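Local coordinates for fructokinase (Vibrio cholerae serotype O1, PDB 5EYN), which phosphorylates fructose with ATP as phosphate donor, as a sugar kinase of the PfkB (ribokinase) family, at residues Gln184-Thr189 with Gln208-Thr213. Residues are numbered along the deposited sequence; the frame is centred on the assembly and turned at random.
Sequences QELQAT and QFLTGT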
# COMPACT_ATOMS: atom_id res chain seq x y z
N GLN A 184 14.22 -15.59 -10.13
CA GLN A 184 15.15 -16.66 -10.47
C GLN A 184 16.44 -16.59 -9.63
O GLN A 184 17.21 -17.55 -9.61
CB GLN A 184 15.47 -16.64 -11.97
CG GLN A 184 16.41 -15.54 -12.42
CD GLN A 184 15.76 -14.16 -12.59
OE1 GLN A 184 14.54 -13.96 -12.37
NE2 GLN A 184 16.59 -13.20 -12.99
N GLU A 185 16.66 -15.47 -8.95
CA GLU A 185 17.83 -15.30 -8.08
C GLU A 185 17.56 -15.75 -6.65
O GLU A 185 18.49 -15.86 -5.85
CB GLU A 185 18.27 -13.84 -8.11
CG GLU A 185 18.75 -13.41 -9.50
CD GLU A 185 19.12 -11.96 -9.64
OE1 GLU A 185 19.43 -11.55 -10.80
OE2 GLU A 185 19.14 -11.21 -8.64
N LEU A 186 16.31 -16.02 -6.31
CA LEU A 186 15.97 -16.32 -4.93
C LEU A 186 16.71 -17.53 -4.39
O LEU A 186 17.32 -17.47 -3.32
CB LEU A 186 14.46 -16.54 -4.82
CG LEU A 186 13.89 -16.77 -3.41
CD1 LEU A 186 12.41 -16.36 -3.33
CD2 LEU A 186 14.02 -18.23 -3.02
N GLN A 187 16.66 -18.65 -5.09
CA GLN A 187 17.20 -19.88 -4.52
C GLN A 187 18.68 -19.73 -4.19
O GLN A 187 19.10 -20.01 -3.08
CB GLN A 187 16.99 -21.07 -5.44
CG GLN A 187 17.41 -22.40 -4.82
CD GLN A 187 17.26 -23.56 -5.77
OE1 GLN A 187 17.46 -23.42 -6.97
NE2 GLN A 187 16.90 -24.72 -5.24
N ALA A 188 19.46 -19.28 -5.16
CA ALA A 188 20.89 -19.17 -4.96
C ALA A 188 21.25 -18.12 -3.91
O ALA A 188 22.19 -18.30 -3.14
CB ALA A 188 21.57 -18.83 -6.27
N THR A 189 20.54 -17.01 -3.92
CA THR A 189 20.85 -15.93 -2.98
C THR A 189 20.54 -16.37 -1.54
O THR A 189 21.33 -16.17 -0.62
CB THR A 189 20.06 -14.67 -3.33
OG1 THR A 189 20.39 -14.24 -4.65
CG2 THR A 189 20.38 -13.55 -2.37
N GLN A 208 12.14 -27.85 1.85
CA GLN A 208 11.97 -28.67 0.65
C GLN A 208 12.08 -27.84 -0.62
O GLN A 208 12.70 -28.27 -1.59
CB GLN A 208 10.64 -29.43 0.70
CG GLN A 208 10.67 -30.50 1.77
CD GLN A 208 9.43 -31.37 1.82
OE1 GLN A 208 8.65 -31.44 0.86
NE2 GLN A 208 9.24 -32.04 2.95
N PHE A 209 11.49 -26.65 -0.61
CA PHE A 209 11.55 -25.77 -1.77
C PHE A 209 12.99 -25.39 -2.09
O PHE A 209 13.42 -25.45 -3.22
CB PHE A 209 10.71 -24.51 -1.52
CG PHE A 209 10.74 -23.54 -2.66
CD1 PHE A 209 9.89 -23.69 -3.74
CD2 PHE A 209 11.62 -22.47 -2.65
CE1 PHE A 209 9.92 -22.80 -4.78
CE2 PHE A 209 11.64 -21.57 -3.70
CZ PHE A 209 10.79 -21.74 -4.76
N LEU A 210 13.73 -24.99 -1.06
CA LEU A 210 15.07 -24.47 -1.29
C LEU A 210 16.07 -25.55 -1.69
O LEU A 210 17.08 -25.24 -2.30
CB LEU A 210 15.57 -23.76 -0.03
CG LEU A 210 14.90 -22.42 0.23
CD1 LEU A 210 15.19 -21.94 1.64
CD2 LEU A 210 15.34 -21.36 -0.79
N THR A 211 15.78 -26.79 -1.33
CA THR A 211 16.64 -27.91 -1.67
C THR A 211 16.10 -28.77 -2.81
O THR A 211 16.77 -29.68 -3.27
CB THR A 211 16.87 -28.82 -0.45
OG1 THR A 211 15.61 -29.30 0.03
CG2 THR A 211 17.61 -28.06 0.64
N GLY A 212 14.88 -28.49 -3.27
CA GLY A 212 14.29 -29.25 -4.35
C GLY A 212 13.99 -30.70 -3.98
O GLY A 212 14.08 -31.60 -4.81
N THR A 213 13.62 -30.91 -2.72
CA THR A 213 13.38 -32.25 -2.21
C THR A 213 11.92 -32.43 -1.81
O THR A 213 11.14 -31.48 -1.80
CB THR A 213 14.28 -32.55 -1.00
OG1 THR A 213 14.03 -31.59 0.03
CG2 THR A 213 15.74 -32.48 -1.38
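Gln187 and Leu210 bring the backbones of helices 186-194 and 204-211 together, their CA atoms 6.0 Å apart, the beginning of the one lying against the C-terminal end of the other. Both helices belong to the alpha/beta fold of the PfkB kinases and are joined in sequence through strand 199-203 of the large, mostly parallel sheet. The later helix ends in a Schellman motif: Thr213 N bonds to Gln208 O, a weak bond runs from Gly212 N to Phe209 O, and Gly212 takes the positive phi (67°) that a residue without a side chain adopts easily. Near this end, where the last carbonyls of a helix generally lack the amide partners of a further turn, Leu210 O receives an N-H from the side chain of Gln187. Glutamine suits the place because it is long and carries a donor at its tip: its chain runs out nearly straight, chi1 -174° and chi2 -177°, which carries NE2 across to the other helix.

Beside this polar link lies an apolar one. Leu186 CD2 touches both Leu210 CD2, at 4.1 Å, and Phe209 CE2, at 4.2 Å, and its side chain crosses each partner roughly at a right angle. The methyl meets the edge of the Phe209 ring, near the ring plane. The two leucines are buried, and Leu210 also packs on Val190 and Met191, further along helix 186-194, while Leu186 rests on Trp180 and Phe209 on Leu175. Within 184-189, Glu185 O accepts from both the backbone N and OG1 of Thr189. The bond from Gln187 NE2 to Leu210 O is 3.0 Å long and fairly straight, yet NE2 approaches from above the carbonyl plane.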